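Local coordinates for protein Exo-arabinanase (Penicillium chrysogenum, PDB 3A72) that probably releases arabinobiose from the non-reducing ends of alpha-1,5-linked arabinan, as an exo-acting glycoside hydrolase with a six-bladed beta-propeller fold, at residues Thr10-Leu24 with Asn332-Val346. Numbering follows the deposited sequence.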
# COMPACT_ATOMS: atom_id res chain seq x y z
N THR A 10 -10.01 -16.69 -6.00
CA THR A 10 -8.62 -16.74 -6.43
C THR A 10 -8.35 -15.82 -7.62
O THR A 10 -8.98 -15.95 -8.67
CB THR A 10 -8.25 -18.13 -6.90
OG1 THR A 10 -8.56 -19.04 -5.93
CG2 THR A 10 -6.75 -18.25 -7.13
N ILE A 11 -7.43 -14.91 -7.44
CA ILE A 11 -6.94 -14.11 -8.55
C ILE A 11 -5.80 -14.82 -9.25
O ILE A 11 -5.76 -14.90 -10.48
CB ILE A 11 -6.46 -12.70 -8.07
CG1 ILE A 11 -7.61 -11.96 -7.36
CG2 ILE A 11 -5.88 -11.94 -9.24
CD1 ILE A 11 -7.28 -10.55 -6.94
N PHE A 12 -4.85 -15.35 -8.46
CA PHE A 12 -3.69 -16.05 -8.99
C PHE A 12 -3.17 -17.06 -7.99
O PHE A 12 -2.92 -16.70 -6.81
CB PHE A 12 -2.57 -15.05 -9.31
CG PHE A 12 -1.27 -15.65 -9.79
CD1 PHE A 12 -1.21 -16.37 -10.95
CD2 PHE A 12 -0.11 -15.47 -9.07
CE1 PHE A 12 -0.02 -16.87 -11.43
CE2 PHE A 12 1.09 -15.96 -9.53
CZ PHE A 12 1.14 -16.66 -10.71
N SER A 13 -3.01 -18.30 -8.41
CA SER A 13 -2.38 -19.34 -7.63
C SER A 13 -1.04 -19.64 -8.25
O SER A 13 -1.00 -20.11 -9.41
CB SER A 13 -3.23 -20.62 -7.57
OG SER A 13 -2.74 -21.55 -6.57
N PRO A 14 0.06 -19.34 -7.60
CA PRO A 14 1.36 -19.40 -8.25
C PRO A 14 1.82 -20.85 -8.47
O PRO A 14 1.50 -21.75 -7.68
CB PRO A 14 2.29 -18.73 -7.28
CG PRO A 14 1.68 -18.96 -5.93
CD PRO A 14 0.19 -18.84 -6.20
N PRO A 15 2.64 -21.03 -9.52
CA PRO A 15 3.25 -22.36 -9.73
C PRO A 15 4.17 -22.72 -8.60
O PRO A 15 4.79 -21.86 -7.95
CB PRO A 15 4.08 -22.15 -10.98
CG PRO A 15 3.69 -20.90 -11.64
CD PRO A 15 3.03 -20.09 -10.56
N SER A 16 4.31 -24.03 -8.33
CA SER A 16 5.11 -24.46 -7.22
C SER A 16 6.58 -24.10 -7.38
O SER A 16 7.30 -24.02 -6.40
CB SER A 16 4.98 -25.98 -7.03
OG SER A 16 5.51 -26.65 -8.15
N ASP A 17 7.00 -23.94 -8.64
CA ASP A 17 8.38 -23.58 -8.91
C ASP A 17 8.68 -22.07 -8.75
O ASP A 17 9.84 -21.66 -8.87
CB ASP A 17 8.92 -23.98 -10.30
CG ASP A 17 8.44 -23.24 -11.51
OD1 ASP A 17 7.46 -22.54 -11.38
OD2 ASP A 17 9.00 -23.39 -12.62
N TYR A 18 7.70 -21.25 -8.44
CA TYR A 18 8.01 -19.92 -7.95
C TYR A 18 8.71 -20.07 -6.63
O TYR A 18 8.59 -21.05 -5.92
CB TYR A 18 6.73 -19.08 -7.83
CG TYR A 18 6.25 -18.40 -9.07
CD1 TYR A 18 6.51 -18.83 -10.34
CD2 TYR A 18 5.46 -17.24 -8.89
CE1 TYR A 18 6.04 -18.16 -11.46
CE2 TYR A 18 5.01 -16.58 -10.00
CZ TYR A 18 5.28 -17.04 -11.29
OH TYR A 18 4.81 -16.32 -12.39
N ILE A 19 9.49 -19.03 -6.27
CA ILE A 19 10.33 -19.09 -5.07
C ILE A 19 9.54 -18.57 -3.91
O ILE A 19 9.06 -17.44 -4.00
CB ILE A 19 11.59 -18.23 -5.34
CG1 ILE A 19 12.30 -18.76 -6.60
CG2 ILE A 19 12.48 -18.24 -4.16
CD1 ILE A 19 13.47 -17.97 -6.96
N VAL A 20 9.46 -19.35 -2.82
CA VAL A 20 8.76 -18.92 -1.60
C VAL A 20 9.20 -17.51 -1.24
O VAL A 20 10.42 -17.25 -1.23
CB VAL A 20 9.09 -19.92 -0.48
CG1 VAL A 20 8.71 -19.40 0.90
CG2 VAL A 20 8.33 -21.22 -0.70
N PRO A 21 8.29 -16.57 -1.01
CA PRO A 21 6.87 -16.76 -0.75
C PRO A 21 5.97 -16.89 -1.97
O PRO A 21 4.77 -17.09 -1.81
CB PRO A 21 6.53 -15.47 0.01
CG PRO A 21 7.40 -14.43 -0.62
CD PRO A 21 8.72 -15.16 -0.78
N ARG A 22 6.50 -16.79 -3.17
CA ARG A 22 5.82 -16.96 -4.46
C ARG A 22 5.01 -15.73 -4.87
O ARG A 22 5.18 -15.21 -5.98
CB ARG A 22 5.02 -18.24 -4.55
CG ARG A 22 5.83 -19.51 -4.28
CD ARG A 22 5.10 -20.76 -4.71
NE ARG A 22 5.88 -21.96 -4.56
CZ ARG A 22 5.92 -22.72 -3.48
NH1 ARG A 22 5.23 -22.40 -2.36
NH2 ARG A 22 6.67 -23.83 -3.52
N THR A 23 4.12 -15.30 -3.97
CA THR A 23 3.40 -14.05 -4.11
C THR A 23 3.47 -13.35 -2.77
O THR A 23 3.59 -13.99 -1.72
CB THR A 23 1.92 -14.26 -4.52
OG1 THR A 23 1.19 -15.00 -3.53
CG2 THR A 23 1.81 -15.06 -5.79
N LEU A 24 3.35 -12.03 -2.79
CA LEU A 24 3.32 -11.22 -1.58
C LEU A 24 2.91 -9.80 -1.95
O LEU A 24 3.11 -9.41 -3.11
CB LEU A 24 4.74 -11.14 -0.94
CG LEU A 24 4.76 -10.78 0.56
CD1 LEU A 24 4.29 -11.94 1.42
CD2 LEU A 24 6.18 -10.36 0.96
N ASN A 332 -8.08 -7.81 -0.13
CA ASN A 332 -7.23 -8.54 -1.10
C ASN A 332 -5.94 -8.95 -0.44
O ASN A 332 -5.16 -8.06 -0.01
CB ASN A 332 -6.99 -7.59 -2.26
CG ASN A 332 -6.00 -7.94 -3.31
OD1 ASN A 332 -5.62 -9.15 -3.58
ND2 ASN A 332 -5.48 -7.00 -3.96
N SER A 333 -5.69 -10.23 -0.32
CA SER A 333 -4.45 -10.76 0.23
C SER A 333 -3.58 -11.38 -0.87
O SER A 333 -4.09 -11.94 -1.85
CB SER A 333 -4.75 -11.85 1.30
OG SER A 333 -3.52 -12.30 1.87
N ALA A 334 -2.26 -11.37 -0.64
CA ALA A 334 -1.31 -12.12 -1.46
C ALA A 334 -0.48 -13.06 -0.64
O ALA A 334 0.54 -13.59 -1.12
CB ALA A 334 -0.43 -11.20 -2.32
N GLY A 335 -0.88 -13.33 0.61
CA GLY A 335 -0.19 -14.29 1.44
C GLY A 335 0.57 -13.68 2.57
O GLY A 335 0.42 -12.50 2.89
N VAL A 336 1.38 -14.51 3.24
CA VAL A 336 2.14 -14.12 4.44
C VAL A 336 3.61 -14.13 4.11
O VAL A 336 4.09 -14.79 3.16
CB VAL A 336 1.83 -15.05 5.63
CG1 VAL A 336 0.35 -14.95 5.98
CG2 VAL A 336 2.23 -16.49 5.35
N LEU A 337 4.42 -13.41 4.90
CA LEU A 337 5.87 -13.43 4.76
C LEU A 337 6.37 -14.87 4.82
O LEU A 337 5.98 -15.65 5.70
CB LEU A 337 6.50 -12.63 5.93
CG LEU A 337 6.35 -11.08 5.77
CD1 LEU A 337 6.68 -10.40 7.10
CD2 LEU A 337 7.22 -10.51 4.66
N LEU A 338 7.23 -15.23 3.87
CA LEU A 338 7.84 -16.53 3.79
C LEU A 338 6.81 -17.65 3.72
O LEU A 338 7.10 -18.81 4.04
CB LEU A 338 8.81 -16.76 4.96
CG LEU A 338 9.93 -15.72 4.99
CD1 LEU A 338 10.86 -15.96 6.15
CD2 LEU A 338 10.76 -15.71 3.70
N GLY A 339 5.62 -17.37 3.20
CA GLY A 339 4.59 -18.36 3.19
C GLY A 339 4.87 -19.50 2.24
O GLY A 339 5.31 -19.28 1.15
N GLU A 340 4.55 -20.71 2.68
CA GLU A 340 4.75 -21.92 1.86
C GLU A 340 3.58 -22.22 0.95
O GLU A 340 3.78 -23.03 0.02
CB GLU A 340 5.02 -23.12 2.80
CG GLU A 340 6.38 -22.99 3.49
CD GLU A 340 7.61 -23.09 2.65
OE1 GLU A 340 7.43 -23.65 1.52
OE2 GLU A 340 8.72 -22.63 3.09
N ASN A 341 2.43 -21.54 1.15
CA ASN A 341 1.24 -21.80 0.34
C ASN A 341 0.52 -20.51 -0.00
O ASN A 341 -0.71 -20.46 0.06
CB ASN A 341 0.27 -22.77 1.06
CG ASN A 341 0.87 -24.13 1.28
OD1 ASN A 341 1.06 -24.81 0.27
ND2 ASN A 341 1.11 -24.46 2.52
N ASN A 342 1.28 -19.47 -0.36
CA ASN A 342 0.64 -18.20 -0.66
C ASN A 342 -0.11 -18.25 -2.01
O ASN A 342 0.30 -18.94 -2.93
CB ASN A 342 1.67 -17.07 -0.72
CG ASN A 342 2.15 -16.62 0.62
OD1 ASN A 342 1.78 -17.11 1.69
ND2 ASN A 342 3.02 -15.59 0.58
N ARG A 343 -1.17 -17.46 -2.07
CA ARG A 343 -1.92 -17.19 -3.29
C ARG A 343 -2.48 -15.80 -3.19
O ARG A 343 -2.53 -15.22 -2.10
CB ARG A 343 -3.02 -18.25 -3.54
CG ARG A 343 -3.96 -18.38 -2.36
CD ARG A 343 -4.96 -19.50 -2.64
NE ARG A 343 -6.22 -19.16 -3.16
CZ ARG A 343 -7.19 -18.56 -2.48
NH1 ARG A 343 -6.87 -18.24 -1.22
NH2 ARG A 343 -8.40 -18.23 -2.79
N VAL A 344 -2.94 -15.27 -4.32
CA VAL A 344 -3.57 -13.97 -4.37
C VAL A 344 -5.06 -14.18 -4.44
O VAL A 344 -5.55 -14.85 -5.36
CB VAL A 344 -3.07 -13.14 -5.57
CG1 VAL A 344 -3.65 -11.74 -5.46
CG2 VAL A 344 -1.56 -13.12 -5.63
N SER A 345 -5.79 -13.63 -3.47
CA SER A 345 -7.24 -13.81 -3.36
C SER A 345 -7.90 -12.49 -3.01
O SER A 345 -7.28 -11.53 -2.55
CB SER A 345 -7.58 -14.89 -2.36
OG SER A 345 -7.25 -14.54 -1.05
N VAL A 346 -9.23 -12.48 -3.16
CA VAL A 346 -10.00 -11.31 -2.85
C VAL A 346 -11.40 -11.71 -2.36
O VAL A 346 -12.01 -12.66 -2.85
CB VAL A 346 -10.10 -10.39 -4.09
CG1 VAL A 346 -10.82 -11.06 -5.25
CG2 VAL A 346 -10.72 -9.05 -3.77
O HOH W 1 -6.43 -21.34 -5.31
O HOH W 2 4.17 -19.79 -1.25
O HOH W 3 6.56 -24.80 -0.60
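Asn342 runs alongside Thr23, in the opposite direction, and past Pro21. Its CB lies 3.3 Å from Pro21 O and is also close to Thr23 OG1; CG comes next, held beside the backbone N (chi1 -76°), and the amide then divides its work. ND2 donates to Thr23 O at 2.9 Å, nearly in line with that carbonyl, and its other N-H goes to Val336 O; both acceptors lie close to the amide plane, which fixes the rotation of the group. OD1 accepts from Val336 N, the donor standing above the carbonyl plane. One amide thus ties the 336-339 turn to the start of strand 23-30. Alongside, Thr23 OG1 donates to Ala334 O at 2.9 Å, while Thr23 CB rests 3.8 Å from Val344 CG2.

At the other end, Ile11 N and Phe12 N both donate to Val344 O, from the same face of its plane; two residues set against one make a classic beta bulge. Val344 N returns a 2.9 Å bond to Phe12 O. Arg343 NH2 reaches Thr10 OG1 (3.2 Å) within the guanidinium plane and also hydrogen-bonds Asn8 OD1. Because 6-10 and 344-350 are neighbouring strands of one blade, N- and C-terminal segments close the propeller by strand pairing. Leu337, packed on Leu24 (CD2 to CD2, 3.8 Å), borders a bound arabinofuranose. Because Asn342 holds both the N and the O of Val336, the residue before Leu337, the amide network is consistent with a fixed position for this side of the sugar pocket.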